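Local coordinates for protein DynF (Micromonospora chersina, PDB 6UBL) that is of unknown function but, as a beta-barrel protein of the dynemicin pathway holding palmitic acid, probably binds a hydrophobic enediyne precursor or product, at residues Glu124-Ala137 against Met149-Arg162. Sequence-based numbering, arbitrary orientation.
Sequences EGPSAKACRMAVGA and MNREPIILTIDDVR. With PLM (palmitic acid), chain C.
G125 lays its CA over one face of the R162 guanidinium, 3.6 Å above the plane and toward its rim, while the D160 carboxyl carbon lies in plane at the guanidinium edge. R162 grips D160 side-on, NE to OD1 and NH2 to OD2, the latter on a syn lone pair. D160 OD1 also accepts from G125 N at 2.9 Å, the two donors arriving from opposite faces of the carboxylate. OE2 of E124 accepts D160 N at 2.8 Å on its anti side, tilted from the carboxylate plane, and forms a salt bridge with R177 of the second subunit. At the far end, the N150 side-chain amide, from the loop before strand 154-159, takes A137 N on a lone pair of OD1 at 2.8 Å; its ND2 donates to V135 O (2.9 Å) and, within its own loop, to E152 O, both acceptors lying close to the amide plane. With an alanine in place of N150, A137 N would probably lose this acceptor, V135 O would keep only I154 N of its two donors here, and the loop at E152 would lose a tie. Between these ends, strands 129-135 and 154-159 run antiparallel, with a beta bulge between K129 and C131. On the face bearing C131, M133, V135, L156 and I158, V135 CG2 meets L156 CD1 at a tight 3.4 Å; L156 CG, anti to the carbonyl carbon (chi1 -60°), carries CD1 to within 3.2 Å of atom CA of the palmitic acid. R132, on the opposite face, lies alongside I155 and pairs with E152 of the second subunit. Antiparallel strands with one face against a lipid chain are characteristic of a beta-barrel wall, here enclosing palmitic acid, consistent with a lipophilic binding site.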
# COMPACT_ATOMS: atom_id res chain seq x y z
N GLU A 124 -13.11 -19.63 -4.73
CA GLU A 124 -12.70 -20.05 -3.41
C GLU A 124 -13.76 -20.98 -2.85
O GLU A 124 -14.89 -21.05 -3.36
CB GLU A 124 -12.64 -18.80 -2.54
CG GLU A 124 -11.50 -17.86 -2.90
CD GLU A 124 -11.66 -16.50 -2.26
OE1 GLU A 124 -12.75 -15.90 -2.40
OE2 GLU A 124 -10.71 -16.03 -1.60
N GLY A 125 -13.39 -21.74 -1.84
CA GLY A 125 -14.36 -22.66 -1.29
C GLY A 125 -15.46 -21.80 -0.72
O GLY A 125 -15.23 -20.66 -0.29
N PRO A 126 -16.67 -22.35 -0.61
CA PRO A 126 -17.78 -21.54 -0.11
C PRO A 126 -17.50 -21.22 1.34
O PRO A 126 -17.04 -22.09 2.09
CB PRO A 126 -18.99 -22.47 -0.25
CG PRO A 126 -18.60 -23.43 -1.36
CD PRO A 126 -17.12 -23.63 -1.20
N SER A 127 -17.66 -19.96 1.72
CA SER A 127 -17.42 -19.47 3.07
C SER A 127 -15.96 -19.08 3.30
O SER A 127 -15.64 -18.62 4.40
CB SER A 127 -17.85 -20.45 4.16
OG SER A 127 -19.23 -20.76 4.05
N ALA A 128 -15.06 -19.34 2.37
CA ALA A 128 -13.65 -19.05 2.62
C ALA A 128 -13.46 -17.55 2.84
O ALA A 128 -14.21 -16.71 2.35
CB ALA A 128 -12.79 -19.49 1.44
N LYS A 129 -12.41 -17.22 3.57
CA LYS A 129 -12.13 -15.84 3.92
C LYS A 129 -10.92 -15.32 3.16
O LYS A 129 -10.25 -16.05 2.41
CB LYS A 129 -12.00 -15.69 5.43
CG LYS A 129 -13.32 -16.01 6.12
CD LYS A 129 -13.31 -15.70 7.60
CE LYS A 129 -14.58 -16.18 8.30
NZ LYS A 129 -15.81 -15.43 7.91
N ALA A 130 -10.68 -14.02 3.32
CA ALA A 130 -9.56 -13.35 2.70
C ALA A 130 -8.68 -12.78 3.80
O ALA A 130 -9.18 -12.15 4.74
CB ALA A 130 -10.05 -12.23 1.80
N CYS A 131 -7.39 -12.99 3.67
CA CYS A 131 -6.38 -12.58 4.63
C CYS A 131 -5.44 -11.58 3.97
O CYS A 131 -5.02 -11.77 2.83
CB CYS A 131 -5.60 -13.82 5.08
SG CYS A 131 -4.19 -13.54 6.15
N ARG A 132 -5.13 -10.52 4.71
CA ARG A 132 -4.21 -9.49 4.23
C ARG A 132 -3.32 -9.06 5.39
O ARG A 132 -3.70 -9.14 6.56
CB ARG A 132 -4.92 -8.27 3.65
CG ARG A 132 -5.75 -7.49 4.64
CD ARG A 132 -6.66 -6.49 3.94
NE ARG A 132 -5.95 -5.45 3.17
CZ ARG A 132 -5.85 -5.39 1.84
NH1 ARG A 132 -6.34 -6.34 1.07
NH2 ARG A 132 -5.21 -4.38 1.27
N MET A 133 -2.11 -8.60 5.04
CA MET A 133 -1.15 -8.09 6.01
C MET A 133 -0.36 -6.99 5.32
O MET A 133 0.08 -7.16 4.18
CB MET A 133 -0.21 -9.23 6.46
CG MET A 133 0.80 -8.85 7.52
SD MET A 133 0.07 -8.60 9.16
CE MET A 133 -0.10 -10.31 9.72
N ALA A 134 -0.19 -5.87 6.01
CA ALA A 134 0.54 -4.71 5.51
C ALA A 134 1.83 -4.59 6.31
O ALA A 134 1.77 -4.44 7.54
CB ALA A 134 -0.30 -3.44 5.67
N VAL A 135 2.98 -4.69 5.64
CA VAL A 135 4.24 -4.96 6.31
C VAL A 135 5.26 -3.86 6.07
O VAL A 135 5.49 -3.44 4.93
CB VAL A 135 4.82 -6.32 5.87
CG1 VAL A 135 6.19 -6.56 6.48
CG2 VAL A 135 3.87 -7.44 6.25
N GLY A 136 5.91 -3.43 7.15
CA GLY A 136 7.11 -2.60 7.08
C GLY A 136 8.33 -3.45 7.37
O GLY A 136 8.49 -3.95 8.49
N ALA A 137 9.20 -3.62 6.38
CA ALA A 137 10.31 -4.55 6.48
C ALA A 137 11.66 -3.85 6.39
O ALA A 137 11.77 -2.70 5.98
CB ALA A 137 10.22 -5.61 5.37
N MET A 149 14.70 -0.29 3.43
CA MET A 149 13.39 -0.32 4.07
C MET A 149 12.35 0.17 3.08
O MET A 149 12.67 0.79 2.06
CB MET A 149 13.36 0.58 5.30
CG MET A 149 13.90 1.98 5.04
SD MET A 149 13.55 3.12 6.39
CE MET A 149 11.77 3.24 6.24
N ASN A 150 11.09 -0.08 3.40
CA ASN A 150 9.96 0.42 2.63
C ASN A 150 9.14 1.38 3.49
O ASN A 150 8.85 1.10 4.66
CB ASN A 150 9.09 -0.72 2.11
CG ASN A 150 8.56 -1.62 3.22
OD1 ASN A 150 9.32 -2.17 4.00
ND2 ASN A 150 7.23 -1.77 3.28
N ARG A 151 8.77 2.51 2.90
CA ARG A 151 7.81 3.44 3.51
C ARG A 151 6.38 3.11 3.13
O ARG A 151 5.46 3.30 3.94
CB ARG A 151 8.12 4.88 3.09
CG ARG A 151 9.23 5.53 3.91
CD ARG A 151 9.45 7.00 3.56
NE ARG A 151 10.39 7.60 4.50
CZ ARG A 151 10.98 8.78 4.35
NH1 ARG A 151 10.72 9.53 3.28
NH2 ARG A 151 11.82 9.23 5.27
N GLU A 152 6.18 2.65 1.92
CA GLU A 152 4.90 2.13 1.49
C GLU A 152 4.79 0.69 1.97
O GLU A 152 5.66 -0.13 1.65
CB GLU A 152 4.96 2.17 -0.03
CG GLU A 152 3.77 1.73 -0.77
CD GLU A 152 4.00 1.89 -2.25
OE1 GLU A 152 4.64 2.89 -2.66
OE2 GLU A 152 3.56 1.02 -3.01
N PRO A 153 3.74 0.33 2.72
CA PRO A 153 3.67 -1.03 3.24
C PRO A 153 3.55 -2.05 2.12
O PRO A 153 2.86 -1.82 1.12
CB PRO A 153 2.42 -1.01 4.13
CG PRO A 153 1.58 0.09 3.60
CD PRO A 153 2.55 1.12 3.06
N ILE A 154 4.23 -3.18 2.30
CA ILE A 154 4.09 -4.31 1.39
C ILE A 154 2.80 -5.04 1.75
O ILE A 154 2.64 -5.51 2.88
CB ILE A 154 5.30 -5.25 1.48
CG1 ILE A 154 6.58 -4.50 1.09
CG2 ILE A 154 5.08 -6.46 0.58
CD1 ILE A 154 7.85 -5.17 1.57
N ILE A 155 1.89 -5.13 0.79
CA ILE A 155 0.58 -5.73 1.01
C ILE A 155 0.68 -7.20 0.63
O ILE A 155 0.94 -7.54 -0.53
CB ILE A 155 -0.49 -5.02 0.17
CG1 ILE A 155 -0.58 -3.53 0.54
CG2 ILE A 155 -1.83 -5.75 0.31
CD1 ILE A 155 -0.79 -3.20 2.00
N LEU A 156 0.49 -8.09 1.61
CA LEU A 156 0.63 -9.53 1.42
C LEU A 156 -0.73 -10.17 1.64
O LEU A 156 -1.40 -9.90 2.65
CB LEU A 156 1.63 -10.11 2.41
CG LEU A 156 3.01 -9.47 2.23
CD1 LEU A 156 3.81 -9.50 3.51
CD2 LEU A 156 3.77 -10.19 1.12
N THR A 157 -1.15 -11.02 0.72
CA THR A 157 -2.51 -11.53 0.71
C THR A 157 -2.52 -13.05 0.61
O THR A 157 -1.65 -13.66 -0.02
CB THR A 157 -3.32 -10.92 -0.43
OG1 THR A 157 -2.69 -11.20 -1.69
CG2 THR A 157 -3.43 -9.41 -0.25
N ILE A 158 -3.51 -13.65 1.26
CA ILE A 158 -3.82 -15.06 1.12
C ILE A 158 -5.32 -15.15 0.88
O ILE A 158 -6.11 -14.71 1.73
CB ILE A 158 -3.43 -15.88 2.36
CG1 ILE A 158 -1.95 -15.74 2.68
CG2 ILE A 158 -3.79 -17.35 2.12
CD1 ILE A 158 -1.57 -16.36 4.02
N ASP A 159 -5.70 -15.75 -0.24
CA ASP A 159 -7.10 -15.96 -0.59
C ASP A 159 -7.48 -17.40 -0.25
O ASP A 159 -6.64 -18.23 0.10
CB ASP A 159 -7.31 -15.65 -2.07
CG ASP A 159 -6.98 -14.19 -2.41
OD1 ASP A 159 -7.39 -13.29 -1.66
OD2 ASP A 159 -6.28 -13.96 -3.42
N ASP A 160 -8.78 -17.68 -0.34
CA ASP A 160 -9.31 -19.03 -0.09
C ASP A 160 -8.88 -19.54 1.29
O ASP A 160 -8.40 -20.67 1.44
CB ASP A 160 -8.89 -19.99 -1.21
CG ASP A 160 -9.76 -21.22 -1.29
OD1 ASP A 160 -10.80 -21.29 -0.60
OD2 ASP A 160 -9.43 -22.13 -2.10
N VAL A 161 -9.08 -18.70 2.31
CA VAL A 161 -8.72 -19.06 3.67
C VAL A 161 -9.82 -19.94 4.26
O VAL A 161 -10.95 -19.50 4.46
CB VAL A 161 -8.49 -17.82 4.54
CG1 VAL A 161 -8.34 -18.20 6.01
CG2 VAL A 161 -7.27 -17.05 4.06
N ARG A 162 -9.48 -21.20 4.54
CA ARG A 162 -10.42 -22.15 5.11
C ARG A 162 -10.02 -22.60 6.50
O ARG A 162 -10.75 -23.36 7.13
CB ARG A 162 -10.52 -23.38 4.20
CG ARG A 162 -10.77 -23.05 2.74
CD ARG A 162 -10.89 -24.31 1.91
NE ARG A 162 -10.88 -23.99 0.48
CZ ARG A 162 -11.12 -24.87 -0.49
NH1 ARG A 162 -11.39 -26.13 -0.19
NH2 ARG A 162 -11.08 -24.48 -1.76
C1 PLM C . -2.56 -16.19 11.18
O1 PLM C . -1.49 -16.35 11.91
O2 PLM C . -3.61 -16.72 11.41
C2 PLM C . -2.35 -15.28 10.00
C3 PLM C . -1.14 -15.58 9.15
C4 PLM C . -1.12 -14.61 8.01
C5 PLM C . 0.23 -14.26 7.51
C6 PLM C . 0.18 -13.22 6.42
C7 PLM C . 1.13 -13.55 5.30
C8 PLM C . 2.51 -13.89 5.81
C9 PLM C . 3.20 -12.76 6.52
CA PLM C . 4.07 -11.95 5.59
CB PLM C . 5.38 -12.66 5.30
CC PLM C . 6.53 -11.70 5.24
CD PLM C . 7.08 -11.45 3.87
CE PLM C . 7.69 -10.08 3.77
CF PLM C . 8.68 -9.89 2.66
CG PLM C . 9.25 -8.51 2.66
O HOH W 1 -6.80 -11.41 0.47
O HOH W 2 10.08 -0.54 6.62